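PDB 6D9N: organic hydroperoxide resistance protein from Elizabethkingia anophelis NUHP1, which probably protects the cell from organic hydroperoxides by thiol-dependent reduction, as do other members of the OsmC/Ohr family. Local coordinates for residues B[16-21]-B[28-33]; B[39-44]-B[51-56]; B[64-69]-B[84-89]; B[104-109]-B[141-146]. All blocks are in the same frame, centred on the assembly; numbering follows the deposited sequence. Where two conformers were deposited one is given.

Followed from the N terminus, the four contacts come in series: each closes before the next opens, so none nests within or crosses another. Interaction 1 closes the hairpin of strands 11-20 and 25-29. Interaction 2 draws together the two ends of the loop that leads from strand 35-38 into helix 54-77. Interaction 3 brings that helix back against the start of strand 85-94, and interaction 4 pairs strands 100-109 and 141-146 across an excursion through two helices. The last two touch directly, since 84-89 and 104-109 are neighbours in one sheet. Interactions 1, 2 and 3 also meet the second subunit, whereas interaction 4 lies within its own chain.

Interaction 1 (B[16-21]-B[28-33]); sequences GATATG and KSDNGV
The methyl of A17 lies over the backbone at the K28-S29 junction, its CB 3.6 Å from K28 O. Alanine suits this spot because the two chains come close here: A17 and S29 form a non-hydrogen-bonded antiparallel pair, with their side chains on the same face. T18 and K28 follow as a hydrogen-bonded pair on the other face. T18 N reaches K28 O at 2.9 Å, and K28 N returns a bond to T18 O at 3.0 Å. A water bonded to K28 O also makes a weak contact with T18 OG1.

Past the last pair the chain turns, yet D30 N still reaches G16 O (2.8 Å). In the conformer given, one of two, the D30 carboxylate lies along G16, where the lack of a side chain would leave it room. S29, with OG set between its backbone N and carbonyl carbon (chi1 65°), donates to N31 OD1 at 2.8 Å. That oxygen also accepts from V33 N, an Asx turn overlapping the type I turn S29-G32. Such pairing is that of a beta hairpin, whose strand 11-20 continues the sheet into the second subunit.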
loop_
_atom_site.group_PDB
_atom_site.type_symbol
_atom_site.label_atom_id
_atom_site.label_comp_id
_atom_site.label_asym_id
_atom_site.label_seq_id
_atom_site.Cartn_x
_atom_site.Cartn_y
_atom_site.Cartn_z
ATOM N N GLY B 16 -7.928 -8.664 -4.954
ATOM C CA GLY B 16 -7.938 -8.991 -3.534
ATOM C C GLY B 16 -6.669 -9.663 -3.056
ATOM O O GLY B 16 -5.878 -10.234 -3.829
ATOM N N ALA B 17 -6.499 -9.636 -1.741
ATOM C CA ALA B 17 -5.455 -10.400 -1.076
ATOM C C ALA B 17 -5.961 -10.827 0.289
ATOM O O ALA B 17 -6.862 -10.204 0.854
ATOM C CB ALA B 17 -4.165 -9.562 -0.890
ATOM N N THR B 18 -5.347 -11.883 0.835
ATOM C CA THR B 18 -5.720 -12.474 2.116
ATOM C C THR B 18 -4.481 -12.593 2.975
ATOM O O THR B 18 -3.455 -13.110 2.514
ATOM C CB THR B 18 -6.322 -13.866 1.905
ATOM O OG1 THR B 18 -7.505 -13.737 1.116
ATOM C CG2 THR B 18 -6.722 -14.486 3.256
ATOM N N ALA B 19 -4.596 -12.145 4.223
ATOM C CA ALA B 19 -3.537 -12.261 5.218
ATOM C C ALA B 19 -3.988 -13.215 6.326
ATOM O O ALA B 19 -5.129 -13.136 6.815
ATOM C CB ALA B 19 -3.223 -10.895 5.837
ATOM N N THR B 20 -3.066 -14.079 6.757
ATOM C CA THR B 20 -3.298 -15.096 7.772
ATOM C C THR B 20 -2.016 -15.249 8.574
ATOM O O THR B 20 -1.017 -14.581 8.337
ATOM C CB THR B 20 -3.578 -16.464 7.091
ATOM O OG1 THR B 20 -2.538 -16.736 6.113
ATOM C CG2 THR B 20 -4.940 -16.458 6.425
ATOM N N GLY B 21 -2.034 -16.180 9.519
ATOM C CA GLY B 21 -0.821 -16.646 10.177
ATOM C C GLY B 21 -0.398 -15.860 11.387
ATOM O O GLY B 21 0.634 -16.195 11.997
ATOM N N LYS B 28 -1.306 -13.548 0.504
ATOM C CA LYS B 28 -1.463 -14.152 -0.827
ATOM C C LYS B 28 -2.483 -13.352 -1.615
ATOM O O LYS B 28 -3.596 -13.136 -1.118
ATOM C CB LYS B 28 -1.986 -15.594 -0.701
ATOM C CG LYS B 28 -2.052 -16.400 -1.984
ATOM C CD LYS B 28 -2.651 -17.793 -1.769
ATOM C CE LYS B 28 -2.700 -18.599 -3.046
ATOM N NZ LYS B 28 -3.219 -19.980 -2.809
ATOM N N SER B 29 -2.132 -12.888 -2.824
ATOM C CA SER B 29 -3.165 -12.290 -3.678
ATOM C C SER B 29 -4.163 -13.371 -4.120
ATOM O O SER B 29 -3.858 -14.571 -4.127
ATOM C CB SER B 29 -2.535 -11.599 -4.896
ATOM O OG SER B 29 -1.917 -12.534 -5.731
ATOM N N ASP B 30 -5.358 -12.924 -4.541
ATOM C CA ASP B 30 -6.443 -13.852 -4.891
ATOM C C ASP B 30 -6.045 -14.803 -6.003
ATOM O O ASP B 30 -6.579 -15.914 -6.088
ATOM C CB ASP B 30 -7.655 -13.076 -5.411
ATOM C CG ASP B 30 -8.511 -12.506 -4.317
ATOM O OD1 ASP B 30 -8.208 -12.705 -3.135
ATOM O OD2 ASP B 30 -9.514 -11.843 -4.649
ATOM N N ASN B 31 -5.151 -14.363 -6.880
ATOM C CA ASN B 31 -4.733 -15.124 -8.038
ATOM C C ASN B 31 -3.364 -15.771 -7.840
ATOM O O ASN B 31 -2.830 -16.357 -8.783
ATOM C CB ASN B 31 -4.773 -14.229 -9.295
ATOM C CG ASN B 31 -3.889 -13.002 -9.179
ATOM O OD1 ASN B 31 -3.094 -12.857 -8.224
ATOM N ND2 ASN B 31 -4.017 -12.091 -10.177
ATOM N N GLY B 32 -2.793 -15.701 -6.630
ATOM C CA GLY B 32 -1.507 -16.303 -6.333
ATOM C C GLY B 32 -0.283 -15.613 -6.910
ATOM O O GLY B 32 0.835 -16.087 -6.651
ATOM N N VAL B 33 -0.445 -14.529 -7.674
ATOM C CA VAL B 33 0.690 -13.852 -8.296
ATOM C C VAL B 33 1.661 -13.325 -7.246
ATOM O O VAL B 33 2.885 -13.331 -7.461
ATOM C CB VAL B 33 0.164 -12.727 -9.191
ATOM C CG1 VAL B 33 1.319 -11.792 -9.595
ATOM C CG2 VAL B 33 -0.468 -13.341 -10.408
HETATM O O HOH W 1 -9.072 -10.630 -6.973
HETATM O O HOH W 2 -5.942 -14.832 -1.510
#

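Interaction 2 (B[39-44]-B[51-56]); sequences RYPKGL and YANPEM
R39 N gives its hydrogen to A52 O at 3.0 Å, a bond that joins the two ends of the loop. The neighbouring carbonyl, R39 O, points to a water that also lies near Y51 O and accepts from N53 ND2 at 3.0 Å. More acceptors surround this water than it has protons, so its donated bonds are probably shared.

Beside this polar centre the R39 and Y51 side chains run alongside each other in the same direction. A chi1 of -64°, with CG beside the backbone N, brings R39 CG to the ring, 3.6 Å from Y51 CD1. The guanidinium and ring planes are 27° apart, but any cation-pi attraction is weak at such range. The charged end is held mainly by its salt bridge to E37.

N53 does two jobs. As the N-cap of helix 54-77 it accepts from M56 N through OD1 at 2.8 Å, a role asparagine fills well because its short amide can curl back over the first turn. Its ND2 meanwhile faces the ring of P41, with P41 CB 3.8 Å away, and bonds to the Y13 hydroxyl of the second subunit.

Further along, L44 and E55 reach for each other across the gap, L44 CD1 lying 3.3 Å from E55 OE2. A bound thiocyanate, probably from the crystallisation liquor, lies about 4 Å from the E55 side chain.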
loop_
_atom_site.group_PDB
_atom_site.type_symbol
_atom_site.label_atom_id
_atom_site.label_comp_id
_atom_site.label_asym_id
_atom_site.label_seq_id
_atom_site.Cartn_x
_atom_site.Cartn_y
_atom_site.Cartn_z
ATOM N N ARG B 39 6.814 -10.633 8.433
ATOM C CA ARG B 39 7.272 -10.743 9.823
ATOM C C ARG B 39 7.553 -9.335 10.336
ATOM O O ARG B 39 7.840 -8.417 9.554
ATOM C CB ARG B 39 8.574 -11.530 9.930
ATOM C CG ARG B 39 8.516 -13.001 9.510
ATOM C CD ARG B 39 7.657 -13.854 10.484
ATOM N NE ARG B 39 7.696 -15.262 10.111
ATOM C CZ ARG B 39 6.917 -15.855 9.215
ATOM N NH1 ARG B 39 5.966 -15.171 8.554
ATOM N NH2 ARG B 39 7.075 -17.156 8.970
ATOM N N TYR B 40 7.505 -9.155 11.640
ATOM C CA TYR B 40 7.973 -7.895 12.204
ATOM C C TYR B 40 9.472 -7.754 11.979
ATOM O O TYR B 40 10.223 -8.713 12.203
ATOM C CB TYR B 40 7.634 -7.808 13.707
ATOM C CG TYR B 40 6.119 -7.694 13.977
ATOM C CD1 TYR B 40 5.378 -6.630 13.463
ATOM C CD2 TYR B 40 5.428 -8.657 14.689
ATOM C CE1 TYR B 40 3.988 -6.523 13.686
ATOM C CE2 TYR B 40 4.061 -8.568 14.928
ATOM C CZ TYR B 40 3.348 -7.501 14.411
ATOM O OH TYR B 40 1.982 -7.413 14.631
ATOM N N PRO B 41 9.937 -6.592 11.521
ATOM C CA PRO B 41 11.368 -6.390 11.306
ATOM C C PRO B 41 12.065 -6.195 12.645
ATOM O O PRO B 41 11.436 -5.947 13.668
ATOM C CB PRO B 41 11.406 -5.109 10.470
ATOM C CG PRO B 41 10.223 -4.342 10.959
ATOM C CD PRO B 41 9.155 -5.398 11.127
ATOM N N LYS B 42 13.393 -6.297 12.616
ATOM C CA LYS B 42 14.175 -6.196 13.840
ATOM C C LYS B 42 13.909 -4.880 14.559
ATOM O O LYS B 42 13.774 -4.851 15.794
ATOM C CB LYS B 42 15.649 -6.356 13.486
ATOM C CG LYS B 42 16.584 -6.556 14.637
ATOM C CD LYS B 42 17.796 -7.388 14.194
ATOM C CE LYS B 42 18.475 -6.786 12.975
ATOM N NZ LYS B 42 19.813 -6.155 13.283
ATOM N N GLY B 43 13.756 -3.787 13.792
ATOM C CA GLY B 43 13.588 -2.514 14.449
ATOM C C GLY B 43 12.269 -2.365 15.165
ATOM O O GLY B 43 12.122 -1.429 15.971
ATOM N N LEU B 44 11.305 -3.256 14.898
ATOM C CA LEU B 44 10.031 -3.267 15.612
ATOM C C LEU B 44 9.950 -4.397 16.635
ATOM O O LEU B 44 8.848 -4.696 17.113
ATOM C CB LEU B 44 8.841 -3.317 14.644
ATOM C CG LEU B 44 8.716 -2.105 13.706
ATOM C CD1 LEU B 44 7.525 -2.199 12.757
ATOM C CD2 LEU B 44 8.654 -0.798 14.512
ATOM N N TYR B 51 12.463 -10.820 6.060
ATOM C CA TYR B 51 11.143 -10.973 5.446
ATOM C C TYR B 51 10.476 -9.623 5.186
ATOM O O TYR B 51 10.823 -8.583 5.771
ATOM C CB TYR B 51 10.232 -11.911 6.273
ATOM C CG TYR B 51 10.919 -13.239 6.470
ATOM C CD1 TYR B 51 11.576 -13.528 7.657
ATOM C CD2 TYR B 51 10.979 -14.180 5.453
ATOM C CE1 TYR B 51 12.283 -14.728 7.829
ATOM C CE2 TYR B 51 11.687 -15.357 5.611
ATOM C CZ TYR B 51 12.327 -15.631 6.801
ATOM O OH TYR B 51 13.062 -16.789 6.913
ATOM N N ALA B 52 9.469 -9.675 4.309
ATOM C CA ALA B 52 8.670 -8.498 4.005
ATOM C C ALA B 52 7.804 -8.097 5.205
ATOM O O ALA B 52 7.708 -8.810 6.210
ATOM C CB ALA B 52 7.793 -8.789 2.782
ATOM N N ASN B 53 7.194 -6.916 5.108
ATOM C CA ASN B 53 6.282 -6.402 6.126
ATOM C C ASN B 53 5.380 -5.384 5.447
ATOM O O ASN B 53 5.622 -5.018 4.277
ATOM C CB ASN B 53 7.061 -5.822 7.334
ATOM C CG ASN B 53 8.087 -4.770 6.911
ATOM O OD1 ASN B 53 7.743 -3.810 6.225
ATOM N ND2 ASN B 53 9.363 -4.950 7.280
ATOM N N PRO B 54 4.298 -4.962 6.096
ATOM C CA PRO B 54 3.370 -4.054 5.403
ATOM C C PRO B 54 3.956 -2.693 5.081
ATOM O O PRO B 54 3.521 -2.048 4.113
ATOM C CB PRO B 54 2.151 -4.011 6.316
ATOM C CG PRO B 54 2.314 -5.269 7.210
ATOM C CD PRO B 54 3.764 -5.418 7.405
ATOM N N GLU B 55 4.918 -2.223 5.877
ATOM C CA GLU B 55 5.583 -0.953 5.568
ATOM C C GLU B 55 6.343 -1.057 4.256
ATOM O O GLU B 55 6.302 -0.141 3.422
ATOM C CB GLU B 55 6.555 -0.602 6.701
ATOM C CG GLU B 55 5.943 -0.391 8.082
ATOM C CD GLU B 55 5.826 -1.681 8.929
ATOM O OE1 GLU B 55 5.749 -2.785 8.404
ATOM O OE2 GLU B 55 5.682 -1.544 10.161
ATOM N N MET B 56 7.030 -2.184 4.043
ATOM C CA MET B 56 7.774 -2.442 2.819
ATOM C C MET B 56 6.835 -2.588 1.630
ATOM O O MET B 56 7.141 -2.119 0.518
ATOM C CB MET B 56 8.608 -3.713 3.025
ATOM C CG MET B 56 9.548 -3.996 1.844
ATOM S SD MET B 56 10.375 -5.593 1.994
ATOM C CE MET B 56 11.323 -5.368 3.523
HETATM O O HOH W 3 10.126 -7.651 8.273
#

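Interaction 3 (B[64-69]-B[84-89]); sequences ACFDSA and TTVTAK
V86 and D67 have the most surface buried here, and their side chains pass alongside one another, the valine heading for the helix and the aspartate for the strand. V86 CG2 sits 3.7 Å from D67 CB, against the aliphatic base of the aspartate, and also borders its carboxylate. The other branch of the valine, CG1, packs against F66, 4.1 Å from F66 CB. A beta-branched residue suits a strand facing a helix in this way, since its two methyls can fill the gaps beside successive helix residues. The F66 side chain crosses V86 at about a right angle, and CG2 meets the edge of the phenyl ring, 4.0 Å from F66 CD2.

The carboxylate of D67 is buried, yet it has partners. A chi1 of -164° swings it down to the start of the strand, where T84 OG1 donates to D67 OD1 at 2.6 Å. The hydroxyl comes on the syn side, close to the carboxylate plane. D67 OD2 accepts from a water at 2.8 Å, and the same water donates to T84 O. Threonine serves as both donor and acceptor, for its OG1 is also bonded to N71 ND2.

Helix 64-69 and strand 85-89 run nearly antiparallel, at 152°, with their axes 7.8 Å apart. C65, on the same helix, forms the disulfide with C129. F66 reaches on to L106 of strand 100-109 and to helix 115-128, while strand 85-94 pairs with 100-109 on one edge and with the second subunit on the other.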
loop_
_atom_site.group_PDB
_atom_site.type_symbol
_atom_site.label_atom_id
_atom_site.label_comp_id
_atom_site.label_asym_id
_atom_site.label_seq_id
_atom_site.Cartn_x
_atom_site.Cartn_y
_atom_site.Cartn_z
ATOM N N ALA B 64 5.841 2.197 -7.122
ATOM C CA ALA B 64 5.303 1.730 -8.393
ATOM C C ALA B 64 4.106 2.560 -8.860
ATOM O O ALA B 64 3.991 2.865 -10.058
ATOM C CB ALA B 64 4.920 0.260 -8.255
ATOM N N CYS B 65 3.196 2.921 -7.958
ATOM C CA CYS B 65 2.054 3.752 -8.318
ATOM C C CYS B 65 2.528 5.082 -8.878
ATOM O O CYS B 65 2.061 5.554 -9.928
ATOM C CB CYS B 65 1.207 3.991 -7.046
ATOM S SG CYS B 65 -0.295 4.994 -7.358
ATOM N N PHE B 66 3.468 5.706 -8.190
ATOM C CA PHE B 66 3.907 7.021 -8.621
ATOM C C PHE B 66 4.653 6.933 -9.950
ATOM O O PHE B 66 4.445 7.772 -10.846
ATOM C CB PHE B 66 4.708 7.692 -7.505
ATOM C CG PHE B 66 4.849 9.172 -7.716
ATOM C CD1 PHE B 66 3.911 10.049 -7.175
ATOM C CD2 PHE B 66 5.860 9.697 -8.501
ATOM C CE1 PHE B 66 4.013 11.399 -7.352
ATOM C CE2 PHE B 66 5.939 11.064 -8.706
ATOM C CZ PHE B 66 5.009 11.920 -8.135
ATOM N N ASP B 67 5.540 5.939 -10.112
ATOM C CA ASP B 67 6.236 5.796 -11.385
ATOM C C ASP B 67 5.270 5.500 -12.523
ATOM O O ASP B 67 5.427 6.051 -13.629
ATOM C CB ASP B 67 7.296 4.694 -11.312
ATOM C CG ASP B 67 8.278 4.809 -12.473
ATOM O OD1 ASP B 67 8.918 5.875 -12.585
ATOM O OD2 ASP B 67 8.367 3.871 -13.297
ATOM N N SER B 68 4.239 4.684 -12.279
ATOM C CA SER B 68 3.250 4.407 -13.318
ATOM C C SER B 68 2.493 5.676 -13.707
ATOM O O SER B 68 2.331 5.985 -14.899
ATOM C CB SER B 68 2.278 3.346 -12.807
ATOM O OG SER B 68 1.307 3.090 -13.798
ATOM N N ALA B 69 2.064 6.457 -12.716
ATOM C CA ALA B 69 1.346 7.703 -12.981
ATOM C C ALA B 69 2.242 8.687 -13.715
ATOM O O ALA B 69 1.814 9.341 -14.671
ATOM C CB ALA B 69 0.874 8.304 -11.651
ATOM N N THR B 84 12.465 6.705 -16.169
ATOM C CA THR B 84 12.313 7.326 -14.855
ATOM C C THR B 84 12.577 6.324 -13.734
ATOM O O THR B 84 12.510 5.093 -13.921
ATOM C CB THR B 84 10.889 7.891 -14.692
ATOM O OG1 THR B 84 9.939 6.830 -14.807
ATOM C CG2 THR B 84 10.587 8.936 -15.736
ATOM N N THR B 85 12.888 6.869 -12.557
ATOM C CA THR B 85 13.039 6.100 -11.323
ATOM C C THR B 85 12.263 6.804 -10.222
ATOM O O THR B 85 12.300 8.038 -10.119
ATOM C CB THR B 85 14.532 6.059 -10.945
ATOM O OG1 THR B 85 15.275 5.546 -12.063
ATOM C CG2 THR B 85 14.815 5.209 -9.686
ATOM N N VAL B 86 11.596 6.044 -9.357
ATOM C CA VAL B 86 10.966 6.639 -8.184
ATOM C C VAL B 86 11.385 5.826 -6.966
ATOM O O VAL B 86 11.293 4.584 -6.978
ATOM C CB VAL B 86 9.430 6.630 -8.296
ATOM C CG1 VAL B 86 8.778 7.116 -6.991
ATOM C CG2 VAL B 86 8.969 7.464 -9.499
ATOM N N THR B 87 11.800 6.525 -5.912
ATOM C CA THR B 87 12.014 5.901 -4.610
ATOM C C THR B 87 10.970 6.377 -3.612
ATOM O O THR B 87 10.556 7.543 -3.630
ATOM C CB THR B 87 13.413 6.220 -4.080
ATOM O OG1 THR B 87 13.548 7.635 -3.854
ATOM C CG2 THR B 87 14.477 5.675 -5.020
ATOM N N ALA B 88 10.524 5.450 -2.760
ATOM C CA ALA B 88 9.631 5.765 -1.642
ATOM C C ALA B 88 10.254 5.212 -0.378
ATOM O O ALA B 88 10.597 4.025 -0.339
ATOM C CB ALA B 88 8.254 5.143 -1.817
ATOM N N LYS B 89 10.440 6.074 0.617
ATOM C CA LYS B 89 10.919 5.683 1.931
ATOM C C LYS B 89 9.774 5.871 2.926
ATOM O O LYS B 89 9.251 6.981 3.085
ATOM C CB LYS B 89 12.098 6.571 2.309
HETATM O O HOH W 4 10.363 3.766 -15.200
#

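Interaction 4 (B[104-109]-B[141-146]); sequences VELHAN and VKLTVS
H107 lays its imidazole across the gap to the neighbouring strand, its edge directed at two hydroxyls. A chi1 of -179° carries the ring over to the facing strand, where the side chain stands at about a right angle to T144. H107 ND1 meets T144 OG1 at 2.8 Å in the ring plane, nearly straight, although either atom could be the donor. Beyond CE1, the second ring nitrogen, NE2, donates to S146 OG at 2.8 Å, and S146 OG in turn donates to N109 OD1 at 2.7 Å, in the carbonyl plane on a lone pair. Histidine suits this place because its two ring nitrogens can join two residues on alternate positions of the facing strand, holding the imidazole from turning.

Farther along the same face, E105 and K142 run alongside each other; in the conformer given, their charged ends stay too far apart for a salt bridge. K142 NZ bonds a water at 2.8 Å, which links it to L106 O and T144 OG1.

The opposite face is apolar. L106 crosses L143 obliquely, with L106 CB 3.9 Å from L143 CD1, and leucine, valine and alanine side chains fill the layer against helices 54-77 and 115-128. Beneath, the backbones pair in register, L106 N bonding K142 O at 2.7 Å. Two neighbouring parallel strands, separated in sequence by helices 115-128 and 130-135, are the mark of a beta-alpha-beta crossover.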
loop_
_atom_site.group_PDB
_atom_site.type_symbol
_atom_site.label_atom_id
_atom_site.label_comp_id
_atom_site.label_asym_id
_atom_site.label_seq_id
_atom_site.Cartn_x
_atom_site.Cartn_y
_atom_site.Cartn_z
ATOM N N VAL B 104 6.123 9.440 4.652
ATOM C CA VAL B 104 6.641 9.011 3.359
ATOM C C VAL B 104 7.497 10.110 2.748
ATOM O O VAL B 104 7.117 11.289 2.762
ATOM C CB VAL B 104 5.504 8.694 2.354
ATOM C CG1 VAL B 104 6.069 8.185 1.037
ATOM C CG2 VAL B 104 4.530 7.648 2.927
ATOM N N GLU B 105 8.637 9.721 2.203
ATOM C CA GLU B 105 9.467 10.573 1.353
ATOM C C GLU B 105 9.497 9.933 -0.022
ATOM O O GLU B 105 9.897 8.775 -0.149
ATOM C CB GLU B 105 10.900 10.629 1.895
ATOM C CG GLU B 105 11.868 11.606 1.207
ATOM C CD GLU B 105 13.200 11.696 1.965
ATOM O OE1 GLU B 105 14.281 11.529 1.349
ATOM O OE2 GLU B 105 13.155 11.948 3.184
ATOM N N LEU B 106 9.115 10.693 -1.044
ATOM C CA LEU B 106 9.095 10.212 -2.423
ATOM C C LEU B 106 10.064 11.043 -3.235
ATOM O O LEU B 106 10.100 12.274 -3.094
ATOM C CB LEU B 106 7.773 10.487 -3.109
ATOM C CG LEU B 106 6.475 9.830 -2.749
ATOM C CD1 LEU B 106 5.394 10.287 -3.725
ATOM C CD2 LEU B 106 6.624 8.330 -2.823
ATOM N N HIS B 107 10.837 10.398 -4.089
ATOM C CA HIS B 107 11.731 11.141 -4.960
ATOM C C HIS B 107 11.651 10.538 -6.349
ATOM O O HIS B 107 11.735 9.315 -6.520
ATOM C CB HIS B 107 13.158 11.035 -4.483
ATOM C CG HIS B 107 14.085 11.804 -5.360
ATOM N ND1 HIS B 107 14.248 13.174 -5.251
ATOM C CD2 HIS B 107 14.821 11.428 -6.437
ATOM C CE1 HIS B 107 15.089 13.594 -6.179
ATOM N NE2 HIS B 107 15.453 12.553 -6.911
ATOM N N ALA B 108 11.460 11.391 -7.355
ATOM C CA ALA B 108 11.424 10.954 -8.747
ATOM C C ALA B 108 12.639 11.507 -9.470
ATOM O O ALA B 108 13.027 12.660 -9.244
ATOM C CB ALA B 108 10.160 11.439 -9.475
ATOM N N ASN B 109 13.185 10.699 -10.372
ATOM C CA ASN B 109 14.217 11.168 -11.285
ATOM C C ASN B 109 13.738 11.019 -12.719
ATOM O O ASN B 109 13.293 9.939 -13.123
ATOM C CB ASN B 109 15.534 10.421 -11.112
ATOM C CG ASN B 109 16.626 11.036 -11.954
ATOM O OD1 ASN B 109 17.117 12.113 -11.645
ATOM N ND2 ASN B 109 16.984 10.388 -13.042
ATOM N N VAL B 141 3.895 13.498 3.143
ATOM C CA VAL B 141 4.473 12.972 1.887
ATOM C C VAL B 141 5.364 14.058 1.300
ATOM O O VAL B 141 4.897 14.994 0.617
ATOM C CB VAL B 141 3.474 12.442 0.834
ATOM C CG1 VAL B 141 4.267 11.818 -0.293
ATOM C CG2 VAL B 141 2.523 11.394 1.404
ATOM N N LYS B 142 6.648 13.932 1.550
ATOM C CA LYS B 142 7.616 14.881 1.009
ATOM C C LYS B 142 8.003 14.391 -0.373
ATOM O O LYS B 142 8.527 13.297 -0.499
ATOM C CB LYS B 142 8.862 14.900 1.883
ATOM C CG LYS B 142 10.001 15.725 1.269
ATOM C CD LYS B 142 11.132 16.008 2.265
ATOM C CE LYS B 142 12.343 16.565 1.515
ATOM N NZ LYS B 142 12.824 15.457 0.643
ATOM N N LEU B 143 7.800 15.212 -1.397
ATOM C CA LEU B 143 7.975 14.815 -2.799
ATOM C C LEU B 143 8.975 15.770 -3.449
ATOM O O LEU B 143 8.776 16.990 -3.443
ATOM C CB LEU B 143 6.630 14.921 -3.512
ATOM C CG LEU B 143 6.662 14.768 -5.035
ATOM C CD1 LEU B 143 7.277 13.458 -5.517
ATOM C CD2 LEU B 143 5.253 14.922 -5.588
ATOM N N THR B 144 10.048 15.215 -4.002
ATOM C CA THR B 144 11.061 15.986 -4.712
ATOM C C THR B 144 11.374 15.309 -6.037
ATOM O O THR B 144 11.062 14.132 -6.250
ATOM C CB THR B 144 12.371 16.124 -3.884
ATOM O OG1 THR B 144 12.852 14.833 -3.507
ATOM C CG2 THR B 144 12.150 16.954 -2.609
ATOM N N VAL B 145 11.991 16.085 -6.929
ATOM C CA VAL B 145 12.316 15.590 -8.262
ATOM C C VAL B 145 13.713 16.028 -8.649
ATOM O O VAL B 145 14.136 17.134 -8.317
ATOM C CB VAL B 145 11.273 16.034 -9.326
ATOM C CG1 VAL B 145 11.293 17.550 -9.612
ATOM C CG2 VAL B 145 11.428 15.268 -10.655
ATOM N N SER B 146 14.416 15.156 -9.366
ATOM C CA SER B 146 15.680 15.473 -10.017
ATOM C C SER B 146 15.584 15.148 -11.506
ATOM O O SER B 146 14.675 14.428 -11.957
ATOM C CB SER B 146 16.846 14.716 -9.378
ATOM O OG SER B 146 16.581 13.321 -9.301
HETATM O O HOH W 5 11.780 13.663 -1.239
#